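Local coordinates for soluble epoxide hydrolase (Bacillus megaterium, PDB 4INZ), which belongs to the soluble epoxide hydrolases and has the alpha/beta hydrolase fold, a mostly parallel beta sheet with helices packed on both faces, at residues D71-N76 with V93-Q98; S86-V91 with Y220-I225; P247-W252 with N295-N300; E262-I267 with V276-E281. The protein carries 1 engineered substitution. All coordinates share one frame; numbering follows the deposited sequence.

Contact 1 of 4, residues D71-N76 with V93-Q98; sequences DLRGYN and VEDIRQ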
# COMPACT_ATOMS: atom_id res chain seq x y z
N ASP A 71 3.40 -3.34 9.62
CA ASP A 71 4.51 -3.71 8.74
C ASP A 71 4.12 -5.02 8.06
O ASP A 71 3.97 -6.05 8.72
CB ASP A 71 5.81 -3.92 9.53
CG ASP A 71 6.41 -2.62 10.06
OD1 ASP A 71 6.19 -1.54 9.45
OD2 ASP A 71 7.14 -2.68 11.07
N LEU A 72 3.93 -4.97 6.74
CA LEU A 72 3.56 -6.18 5.99
C LEU A 72 4.61 -7.28 6.16
O LEU A 72 5.78 -7.00 6.42
CB LEU A 72 3.38 -5.84 4.51
CG LEU A 72 2.28 -4.83 4.19
CD1 LEU A 72 2.24 -4.57 2.68
CD2 LEU A 72 0.92 -5.32 4.68
N ARG A 73 4.19 -8.53 5.98
CA ARG A 73 5.13 -9.64 6.12
C ARG A 73 6.34 -9.40 5.22
O ARG A 73 6.20 -8.95 4.08
CB ARG A 73 4.48 -11.00 5.84
CG ARG A 73 3.87 -11.16 4.45
CD ARG A 73 3.44 -12.60 4.19
NE ARG A 73 2.46 -13.10 5.15
CZ ARG A 73 2.41 -14.36 5.58
NH1 ARG A 73 3.27 -15.26 5.12
NH2 ARG A 73 1.49 -14.74 6.46
N GLY A 74 7.52 -9.68 5.75
CA GLY A 74 8.75 -9.47 5.01
C GLY A 74 9.38 -8.11 5.25
O GLY A 74 10.56 -7.93 4.98
N TYR A 75 8.60 -7.16 5.75
CA TYR A 75 9.06 -5.78 5.94
C TYR A 75 9.49 -5.44 7.37
O TYR A 75 8.85 -5.86 8.33
CB TYR A 75 7.96 -4.79 5.55
CG TYR A 75 7.78 -4.57 4.06
CD1 TYR A 75 7.07 -5.48 3.28
CD2 TYR A 75 8.32 -3.44 3.44
CE1 TYR A 75 6.89 -5.26 1.92
CE2 TYR A 75 8.14 -3.22 2.09
CZ TYR A 75 7.43 -4.14 1.33
OH TYR A 75 7.26 -3.92 -0.01
N ASN A 76 10.54 -4.63 7.47
CA ASN A 76 11.00 -4.10 8.76
C ASN A 76 11.10 -5.21 9.81
O ASN A 76 11.82 -6.18 9.61
CB ASN A 76 10.05 -2.98 9.23
CG ASN A 76 10.61 -2.18 10.39
OD1 ASN A 76 11.82 -2.03 10.54
ND2 ASN A 76 9.72 -1.66 11.24
N VAL A 93 -4.09 -11.30 2.15
CA VAL A 93 -5.46 -10.93 2.50
C VAL A 93 -5.86 -11.51 3.85
O VAL A 93 -6.54 -10.86 4.64
CB VAL A 93 -6.46 -11.35 1.40
CG1 VAL A 93 -7.90 -11.31 1.92
CG2 VAL A 93 -6.31 -10.47 0.16
N GLU A 94 -5.45 -12.75 4.12
CA GLU A 94 -5.74 -13.39 5.40
C GLU A 94 -4.99 -12.70 6.54
O GLU A 94 -5.51 -12.60 7.65
CB GLU A 94 -5.43 -14.89 5.35
CG GLU A 94 -5.61 -15.60 6.69
CD GLU A 94 -7.07 -15.81 7.08
OE1 GLU A 94 -7.98 -15.38 6.34
OE2 GLU A 94 -7.32 -16.41 8.15
N ASP A 95 -3.78 -12.23 6.27
CA ASP A 95 -3.05 -11.45 7.26
C ASP A 95 -3.94 -10.32 7.74
O ASP A 95 -4.09 -10.10 8.94
CB ASP A 95 -1.76 -10.85 6.68
CG ASP A 95 -0.62 -11.84 6.60
OD1 ASP A 95 -0.78 -12.98 7.10
OD2 ASP A 95 0.44 -11.47 6.06
N ILE A 96 -4.52 -9.59 6.78
CA ILE A 96 -5.29 -8.40 7.11
C ILE A 96 -6.54 -8.78 7.89
O ILE A 96 -6.89 -8.11 8.86
CB ILE A 96 -5.66 -7.59 5.85
CG1 ILE A 96 -4.40 -7.24 5.06
CG2 ILE A 96 -6.43 -6.33 6.23
CD1 ILE A 96 -3.32 -6.53 5.88
N ARG A 97 -7.19 -9.86 7.48
CA ARG A 97 -8.39 -10.31 8.19
C ARG A 97 -8.08 -10.61 9.66
O ARG A 97 -8.82 -10.19 10.55
CB ARG A 97 -8.98 -11.54 7.52
CG ARG A 97 -10.42 -11.80 7.91
CD ARG A 97 -10.87 -13.19 7.46
NE ARG A 97 -10.11 -14.25 8.12
CZ ARG A 97 -10.35 -14.69 9.35
NH1 ARG A 97 -11.34 -14.16 10.06
NH2 ARG A 97 -9.61 -15.65 9.87
N GLN A 98 -6.99 -11.34 9.90
CA GLN A 98 -6.64 -11.75 11.25
C GLN A 98 -6.12 -10.59 12.10
O GLN A 98 -6.29 -10.57 13.31
CB GLN A 98 -5.63 -12.91 11.24
CG GLN A 98 -6.15 -14.21 10.66
CD GLN A 98 -5.29 -15.41 11.04
OE1 GLN A 98 -4.55 -15.37 12.03
NE2 GLN A 98 -5.37 -16.47 10.26
O HOH W 1 1.34 -8.89 5.89
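Arg73 and Asp95 meet in a side-on, two-point salt bridge that ties the loop after strand 66-70 to helix 89-102. NE of Arg73 donates to OD2 of Asp95 at 2.8 Å and NH2 of Arg73 to OD1 of Asp95 at 2.9 Å, the first bond being nearly straight at 171°. Each oxygen offers its syn lone pair, and the guanidinium and carboxylate planes lie only 19° apart, so the pair fixes the rotation of both groups. The bend at chi3 (59°) turns the NE/NH2 edge of the arginine onto the acid.

One water adds a second, indirect link: it accepts from the backbone N of Arg73 and donates to OD2 of Asp95, 2.7 Å away. OD2 thus takes the arginine and the water, while OD1 also accepts from ND2 of Asn26.

Within the segments, Arg73 sits in a type II turn from Leu72 to Tyr75, and on the helix Arg97 grips Glu94 with NE and NH2. OE2 of Glu94 serves a second donor as well, Gln98 NE2 at 2.9 Å.

The bridge is buried. The arginine chain lies against Val28 and Leu30 of strand 28-36, whereas Val93 and Ile96 turn to Thr122, Phe123 and Ile119 of helix 115-126; OH of Tyr219, on helix 213-220, donates to the carbonyl O of Arg73.

Contact 2 of 4, residues S86-V91 with Y220-I225; sequences SYEIDV and YRNLKI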
# COMPACT_ATOMS: atom_id res chain seq x y z
N SER A 86 4.59 -17.82 0.31
CA SER A 86 4.31 -17.08 1.54
C SER A 86 3.89 -15.64 1.28
O SER A 86 3.51 -14.92 2.21
CB SER A 86 5.53 -17.11 2.46
OG SER A 86 5.83 -18.44 2.85
N TYR A 87 3.97 -15.22 0.01
CA TYR A 87 3.69 -13.82 -0.34
C TYR A 87 2.62 -13.70 -1.42
O TYR A 87 2.52 -12.68 -2.10
CB TYR A 87 4.98 -13.12 -0.77
CG TYR A 87 6.01 -13.16 0.33
CD1 TYR A 87 6.00 -12.21 1.35
CD2 TYR A 87 6.96 -14.17 0.39
CE1 TYR A 87 6.94 -12.25 2.38
CE2 TYR A 87 7.89 -14.22 1.41
CZ TYR A 87 7.87 -13.26 2.41
OH TYR A 87 8.80 -13.32 3.43
N GLU A 88 1.82 -14.75 -1.56
CA GLU A 88 0.69 -14.75 -2.49
C GLU A 88 -0.49 -13.96 -1.92
O GLU A 88 -0.67 -13.87 -0.71
CB GLU A 88 0.25 -16.19 -2.78
CG GLU A 88 1.25 -16.98 -3.58
CD GLU A 88 1.12 -16.74 -5.07
OE1 GLU A 88 0.28 -15.89 -5.47
OE2 GLU A 88 1.83 -17.40 -5.86
N ILE A 89 -1.31 -13.41 -2.82
CA ILE A 89 -2.41 -12.52 -2.42
C ILE A 89 -3.35 -13.12 -1.37
O ILE A 89 -3.77 -12.42 -0.45
CB ILE A 89 -3.22 -12.04 -3.65
CG1 ILE A 89 -4.26 -10.99 -3.24
CG2 ILE A 89 -3.88 -13.23 -4.37
CD1 ILE A 89 -3.64 -9.65 -2.77
N ASP A 90 -3.70 -14.40 -1.49
CA ASP A 90 -4.62 -14.99 -0.52
C ASP A 90 -4.02 -14.97 0.89
O ASP A 90 -4.74 -14.79 1.88
CB ASP A 90 -4.99 -16.43 -0.90
CG ASP A 90 -5.90 -16.50 -2.12
OD1 ASP A 90 -6.40 -15.46 -2.56
OD2 ASP A 90 -6.13 -17.63 -2.62
N VAL A 91 -2.71 -15.16 0.98
CA VAL A 91 -2.01 -15.14 2.26
C VAL A 91 -2.03 -13.73 2.84
O VAL A 91 -2.36 -13.54 4.01
CB VAL A 91 -0.56 -15.61 2.12
CG1 VAL A 91 0.14 -15.56 3.48
CG2 VAL A 91 -0.52 -17.02 1.55
N TYR A 220 6.17 -9.25 -5.85
CA TYR A 220 6.10 -8.98 -7.28
C TYR A 220 6.21 -10.25 -8.11
O TYR A 220 5.68 -10.34 -9.23
CB TYR A 220 7.20 -8.01 -7.71
CG TYR A 220 7.03 -6.59 -7.20
CD1 TYR A 220 6.39 -5.63 -7.97
CD2 TYR A 220 7.51 -6.22 -5.95
CE1 TYR A 220 6.23 -4.33 -7.51
CE2 TYR A 220 7.36 -4.93 -5.48
CZ TYR A 220 6.72 -3.99 -6.26
OH TYR A 220 6.56 -2.70 -5.79
N ARG A 221 6.90 -11.24 -7.57
CA ARG A 221 7.21 -12.45 -8.32
C ARG A 221 6.03 -13.42 -8.38
O ARG A 221 6.14 -14.49 -8.98
CB ARG A 221 8.48 -13.11 -7.78
CG ARG A 221 9.69 -12.25 -8.09
CD ARG A 221 10.94 -12.61 -7.29
NE ARG A 221 12.04 -11.77 -7.74
CZ ARG A 221 13.28 -11.83 -7.27
NH1 ARG A 221 13.59 -12.69 -6.31
NH2 ARG A 221 14.21 -11.02 -7.75
N ASN A 222 4.93 -13.04 -7.75
CA ASN A 222 3.68 -13.78 -7.85
C ASN A 222 2.66 -13.10 -8.75
O ASN A 222 1.60 -13.66 -9.03
CB ASN A 222 3.06 -13.99 -6.46
CG ASN A 222 3.85 -14.96 -5.62
OD1 ASN A 222 4.37 -15.95 -6.12
ND2 ASN A 222 3.93 -14.69 -4.32
N LEU A 223 2.98 -11.89 -9.21
CA LEU A 223 2.05 -11.14 -10.06
C LEU A 223 1.76 -11.87 -11.37
O LEU A 223 2.66 -12.43 -12.00
CB LEU A 223 2.58 -9.74 -10.35
CG LEU A 223 2.65 -8.80 -9.14
CD1 LEU A 223 3.38 -7.52 -9.50
CD2 LEU A 223 1.24 -8.50 -8.65
N LYS A 224 0.50 -11.86 -11.77
CA LYS A 224 0.08 -12.51 -13.01
C LYS A 224 -0.35 -11.44 -14.01
O LYS A 224 -1.54 -11.26 -14.27
CB LYS A 224 -1.06 -13.49 -12.74
CG LYS A 224 -0.68 -14.62 -11.80
CD LYS A 224 0.40 -15.51 -12.41
CE LYS A 224 1.56 -15.75 -11.45
NZ LYS A 224 1.16 -16.47 -10.20
N ILE A 225 0.63 -10.72 -14.54
CA ILE A 225 0.35 -9.59 -15.42
C ILE A 225 1.31 -9.58 -16.60
O ILE A 225 1.55 -8.53 -17.19
CB ILE A 225 0.47 -8.24 -14.68
CG1 ILE A 225 1.90 -8.03 -14.18
CG2 ILE A 225 -0.54 -8.16 -13.55
CD1 ILE A 225 2.14 -6.65 -13.56
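Asn222 lays its side-chain amide against the carboxylate of Glu88, the two planes 18° apart and stacked, with CD of Glu88 3.3 Å from CG of Asn222. The donor end of the amide is well supplied: ND2 bonds to O of Leu84 and, more weakly, to O of Tyr87 at 3.3 Å, which supports the assigned orientation of the amide. The acceptor end is less easily explained. OD1 of Asn222 sits 2.9 Å from OE2 of Glu88, two acceptors that make no hydrogen bond as modelled; such proximity would probably raise the acid's affinity for a proton. The bend at chi2 of Glu88 (-84°) folds its carboxylate back over the asparagine.

Lys224 may offset this in part, its NZ standing 4.5 Å from OE2 of Glu88, beyond salt-bridge range, while donating weakly to the carbonyl O of Asn222. The type I turn from Tyr220 to Leu223 is closed by its own backbone bond, and OH of Tyr87 pairs with OG of Ser215 and O of Pro81.

Glu88 is the N-cap residue of helix 89-102, and the contact joins that helix start to the loop after helix 213-220, with Tyr87 on Ser218 and Ile89 on Thr122 of helix 115-126.

Contact 3 of 4, residues P247-W252 with N295-N300; sequences PVQIIW and NNVMWN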
# COMPACT_ATOMS: atom_id res chain seq x y z
N PRO A 247 -18.29 3.28 1.21
CA PRO A 247 -17.78 4.61 0.88
C PRO A 247 -16.26 4.57 0.72
O PRO A 247 -15.56 4.00 1.56
CB PRO A 247 -18.14 5.45 2.11
CG PRO A 247 -19.22 4.66 2.81
CD PRO A 247 -18.87 3.23 2.57
N VAL A 248 -15.77 5.17 -0.36
CA VAL A 248 -14.35 5.17 -0.67
C VAL A 248 -13.85 6.57 -1.00
O VAL A 248 -14.54 7.35 -1.67
CB VAL A 248 -14.03 4.25 -1.87
CG1 VAL A 248 -12.54 4.29 -2.20
CG2 VAL A 248 -14.46 2.82 -1.57
N GLN A 249 -12.66 6.89 -0.50
CA GLN A 249 -11.97 8.13 -0.84
C GLN A 249 -10.64 7.79 -1.48
O GLN A 249 -9.85 7.04 -0.91
CB GLN A 249 -11.70 8.96 0.41
CG GLN A 249 -10.82 10.19 0.13
CD GLN A 249 -11.60 11.33 -0.50
OE1 GLN A 249 -12.66 11.72 -0.01
NE2 GLN A 249 -11.07 11.88 -1.58
N ILE A 250 -10.38 8.36 -2.66
CA ILE A 250 -9.08 8.27 -3.30
C ILE A 250 -8.32 9.58 -3.06
O ILE A 250 -8.90 10.66 -3.20
CB ILE A 250 -9.18 8.11 -4.82
CG1 ILE A 250 -10.08 6.93 -5.20
CG2 ILE A 250 -7.80 8.02 -5.45
CD1 ILE A 250 -9.78 5.68 -4.47
N ILE A 251 -7.05 9.47 -2.70
CA ILE A 251 -6.17 10.64 -2.55
C ILE A 251 -4.93 10.36 -3.38
O ILE A 251 -4.14 9.48 -3.05
CB ILE A 251 -5.80 10.89 -1.08
CG1 ILE A 251 -7.08 11.03 -0.25
CG2 ILE A 251 -4.93 12.13 -0.95
CD1 ILE A 251 -6.86 11.20 1.25
N TRP A 252 -4.76 11.12 -4.47
CA TRP A 252 -3.90 10.67 -5.56
C TRP A 252 -2.91 11.74 -5.98
O TRP A 252 -3.31 12.85 -6.32
CB TRP A 252 -4.79 10.34 -6.77
CG TRP A 252 -4.06 9.65 -7.88
CD1 TRP A 252 -3.35 10.23 -8.89
CD2 TRP A 252 -4.00 8.24 -8.11
NE1 TRP A 252 -2.84 9.27 -9.73
CE2 TRP A 252 -3.22 8.04 -9.27
CE3 TRP A 252 -4.52 7.13 -7.45
CZ2 TRP A 252 -2.96 6.76 -9.78
CZ3 TRP A 252 -4.26 5.86 -7.96
CH2 TRP A 252 -3.49 5.70 -9.11
N ASN A 295 -4.44 15.19 5.16
CA ASN A 295 -5.17 15.02 6.41
C ASN A 295 -6.52 15.73 6.38
O ASN A 295 -7.52 15.22 6.88
CB ASN A 295 -4.34 15.48 7.61
CG ASN A 295 -3.22 14.51 7.94
OD1 ASN A 295 -3.19 13.38 7.43
ND2 ASN A 295 -2.30 14.92 8.82
N ASN A 296 -6.55 16.90 5.76
CA ASN A 296 -7.80 17.65 5.69
C ASN A 296 -8.83 16.97 4.80
O ASN A 296 -10.03 17.02 5.07
CB ASN A 296 -7.56 19.10 5.27
CG ASN A 296 -6.98 19.94 6.39
OD1 ASN A 296 -7.11 19.58 7.57
ND2 ASN A 296 -6.34 21.05 6.04
N VAL A 297 -8.36 16.33 3.74
CA VAL A 297 -9.24 15.57 2.85
C VAL A 297 -9.77 14.32 3.56
O VAL A 297 -10.95 13.97 3.44
CB VAL A 297 -8.53 15.18 1.53
CG1 VAL A 297 -9.41 14.23 0.70
CG2 VAL A 297 -8.21 16.45 0.72
N MET A 298 -8.89 13.66 4.31
CA MET A 298 -9.32 12.49 5.08
C MET A 298 -10.42 12.88 6.06
O MET A 298 -11.44 12.20 6.13
CB MET A 298 -8.14 11.83 5.80
CG MET A 298 -7.16 11.18 4.84
SD MET A 298 -5.69 10.52 5.66
CE MET A 298 -6.42 9.28 6.73
N TRP A 299 -10.21 13.96 6.81
CA TRP A 299 -11.24 14.44 7.73
C TRP A 299 -12.54 14.73 6.99
O TRP A 299 -13.63 14.36 7.43
CB TRP A 299 -10.79 15.71 8.46
CG TRP A 299 -9.97 15.44 9.68
CD1 TRP A 299 -8.71 15.90 9.94
CD2 TRP A 299 -10.36 14.65 10.81
NE1 TRP A 299 -8.29 15.44 11.17
CE2 TRP A 299 -9.28 14.67 11.72
CE3 TRP A 299 -11.50 13.92 11.14
CZ2 TRP A 299 -9.32 13.99 12.94
CZ3 TRP A 299 -11.54 13.25 12.36
CH2 TRP A 299 -10.45 13.29 13.24
N ASN A 300 -12.42 15.41 5.85
CA ASN A 300 -13.60 15.77 5.08
C ASN A 300 -14.42 14.53 4.73
O ASN A 300 -15.65 14.50 4.89
CB ASN A 300 -13.20 16.53 3.82
CG ASN A 300 -14.39 17.10 3.09
OD1 ASN A 300 -14.99 18.09 3.54
ND2 ASN A 300 -14.74 16.49 1.97
O HOH W 2 -13.84 14.23 0.37
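OE1 of Gln249, whose amide rests on Val297, accepts from a water at 2.8 Å, and the same water accepts from ND2 of Asn300, bridging strand and helix. This is the packing of a C-terminal helix on the central sheet of an alpha/beta hydrolase: helix segment 295-300 runs nearly antiparallel to strand 248-252, at 168°, with the axes 9.7 Å apart.

The other end of the glutamine amide is also engaged. NE2 of Gln249 donates to O of Ile250 at 3.0 Å, approaching from above the carbonyl plane. With CG opposite the backbone N (chi1 172°), the bend at chi2 swings the amide forward along its own strand, to the carbonyl of the next residue, and both polar atoms of a buried side chain find partners. The amide so held crosses Val297 at about a right angle, NE2 lying 3.7 Å from CG1 of Val297.

The apolar half of the contact belongs to Ile251, two residues on and on the same face of the strand. Met298, which packs on Ile251, reaches Ile135 of strand 131-137 and Phe61 of helix 55-61, while Val297 touches His277 of the edge strand, so the helix spans three adjacent strands. Ile251 makes its apolar contacts with its tip: CD1 meets CG1 of Val297 tip to tip at 4.0 Å and presses crosswise on CG of Met298 at 3.6 Å.

Contact 4 of 4, residues E262-I267 with V276-E281; sequences ENLDGI and VHRLAE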
# COMPACT_ATOMS: atom_id res chain seq x y z
N GLU A 262 -4.87 7.85 -15.58
CA GLU A 262 -6.02 7.16 -16.19
C GLU A 262 -6.53 5.99 -15.35
O GLU A 262 -7.62 5.46 -15.61
CB GLU A 262 -5.69 6.69 -17.61
CG GLU A 262 -5.55 7.82 -18.63
CD GLU A 262 -4.20 8.50 -18.56
OE1 GLU A 262 -3.28 7.95 -17.92
OE2 GLU A 262 -4.06 9.61 -19.13
N ASN A 263 -5.76 5.57 -14.35
CA ASN A 263 -6.22 4.54 -13.43
C ASN A 263 -7.52 4.95 -12.76
O ASN A 263 -8.28 4.11 -12.28
CB ASN A 263 -5.15 4.22 -12.38
CG ASN A 263 -4.06 3.34 -12.93
OD1 ASN A 263 -4.21 2.13 -13.00
ND2 ASN A 263 -2.95 3.95 -13.34
N LEU A 264 -7.78 6.26 -12.73
CA LEU A 264 -8.95 6.78 -12.04
C LEU A 264 -10.15 6.96 -12.96
O LEU A 264 -11.26 7.18 -12.49
CB LEU A 264 -8.61 8.11 -11.37
CG LEU A 264 -7.50 7.98 -10.33
CD1 LEU A 264 -7.32 9.30 -9.61
CD2 LEU A 264 -7.86 6.87 -9.36
N ASP A 265 -9.91 6.88 -14.26
CA ASP A 265 -10.99 7.03 -15.24
C ASP A 265 -12.08 5.98 -15.03
O ASP A 265 -11.80 4.77 -15.03
CB ASP A 265 -10.45 6.92 -16.67
CG ASP A 265 -9.52 8.07 -17.04
OD1 ASP A 265 -9.49 9.08 -16.31
OD2 ASP A 265 -8.83 7.96 -18.08
N GLY A 266 -13.31 6.43 -14.86
CA GLY A 266 -14.46 5.55 -14.76
C GLY A 266 -14.43 4.62 -13.55
O GLY A 266 -15.12 3.60 -13.53
N ILE A 267 -13.64 4.97 -12.55
CA ILE A 267 -13.54 4.14 -11.36
C ILE A 267 -14.90 4.05 -10.65
O ILE A 267 -15.20 3.05 -10.00
CB ILE A 267 -12.42 4.63 -10.40
CG1 ILE A 267 -12.12 3.59 -9.33
CG2 ILE A 267 -12.76 5.99 -9.80
CD1 ILE A 267 -10.80 3.82 -8.64
N VAL A 276 -12.85 11.48 -5.17
CA VAL A 276 -11.47 11.52 -5.63
C VAL A 276 -10.87 12.90 -5.41
O VAL A 276 -11.47 13.91 -5.78
CB VAL A 276 -11.37 11.20 -7.13
CG1 VAL A 276 -9.92 11.26 -7.58
CG2 VAL A 276 -11.96 9.82 -7.44
N HIS A 277 -9.70 12.94 -4.78
CA HIS A 277 -8.95 14.19 -4.61
C HIS A 277 -7.59 14.01 -5.25
O HIS A 277 -6.85 13.09 -4.88
CB HIS A 277 -8.76 14.51 -3.13
CG HIS A 277 -8.19 15.87 -2.88
ND1 HIS A 277 -6.83 16.12 -2.84
CD2 HIS A 277 -8.79 17.06 -2.66
CE1 HIS A 277 -6.62 17.40 -2.59
NE2 HIS A 277 -7.80 17.99 -2.49
N ARG A 278 -7.25 14.88 -6.19
CA ARG A 278 -5.97 14.77 -6.90
C ARG A 278 -5.04 15.91 -6.51
O ARG A 278 -5.43 17.07 -6.58
CB ARG A 278 -6.21 14.82 -8.41
CG ARG A 278 -7.00 13.65 -8.96
CD ARG A 278 -7.29 13.92 -10.43
NE ARG A 278 -7.53 12.70 -11.19
CZ ARG A 278 -6.91 12.40 -12.33
NH1 ARG A 278 -7.18 11.27 -12.96
NH2 ARG A 278 -6.01 13.25 -12.84
N LEU A 279 -3.82 15.58 -6.12
CA LEU A 279 -2.84 16.59 -5.75
C LEU A 279 -1.92 16.86 -6.93
O LEU A 279 -1.21 15.97 -7.39
CB LEU A 279 -2.00 16.14 -4.55
CG LEU A 279 -2.76 15.89 -3.25
CD1 LEU A 279 -3.36 14.50 -3.21
CD2 LEU A 279 -1.81 16.08 -2.08
N ALA A 280 -1.92 18.10 -7.42
CA ALA A 280 -1.08 18.47 -8.54
C ALA A 280 0.41 18.44 -8.18
O ALA A 280 1.25 18.16 -9.03
CB ALA A 280 -1.47 19.84 -9.09
N GLU A 281 0.72 18.73 -6.92
CA GLU A 281 2.11 18.88 -6.51
C GLU A 281 2.64 17.72 -5.67
O GLU A 281 3.61 17.86 -4.93
CB GLU A 281 2.31 20.20 -5.75
CG GLU A 281 1.83 21.43 -6.51
CD GLU A 281 2.69 21.75 -7.72
OE1 GLU A 281 3.71 21.07 -7.92
OE2 GLU A 281 2.34 22.69 -8.47
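Leu264 is the side chain through which the 262-267 loop leans on the edge strand, touching both Val276 and Arg278. From the start of the side chain, CB lies 3.8 Å from NH1 of Arg278. CG stands opposite the carbonyl carbon (chi1 -61°), and the next torsion, -174°, stretches CD1 away from the backbone. CD1 then does most of the touching: it sits 3.8 Å from CG1 of Val276 and equally 3.8 Å from NE of Arg278, meeting the guanidinium obliquely. The other branch turns inward, with CD2 3.9 Å from CE3 of Trp252 on the neighbouring strand.

Arg278 comes at the leucine from the opposite direction, extended from CG to NE, so that its charged end meets the aliphatic branch, with which it can have only van der Waals contact. An acid is near as well, OD1 of Asp265 being 4.6 Å from NH1 of Arg278, too far for a salt bridge, though a modest attraction is possible.

A 3-10 segment and a type II turn shape the loop around the leucine. The chain enters in 3-10 geometry, then turns from Leu264 to Ile267, with Gly266 at the third position, where phi is positive.

Val276 and Arg278 project from one face of strand 274-279, while His277 between them points to the other, toward Val297 of helix 291-303. The contact therefore lies at the surface on the crossover from strand 248-253 to its parallel neighbour 274-279, the outermost strand at this end of the alpha/beta hydrolase sheet.

The four contacts form two pairs. Contacts 1 and 2 share helix 89-102, with centres about 13 Å apart, and join through Arg73, whose NH1 lies 2.9 Å from O of Ser86 and whose CZ packs on CG1 of Val91. Contacts 3 and 4, centres about 12 Å apart, meet in the sheet, where O of Trp252 and N of Leu279, 2.8 Å apart, probably form a hydrogen bond between strands 248-253 and 274-279; along the chain, the segments of contact 4 fall between those of contact 3. The pairs stay separate: the nearest atoms of contacts 2 and 4 are about 11 Å apart, and contacts 1 and 4 lie on opposite sides of the chain's centre.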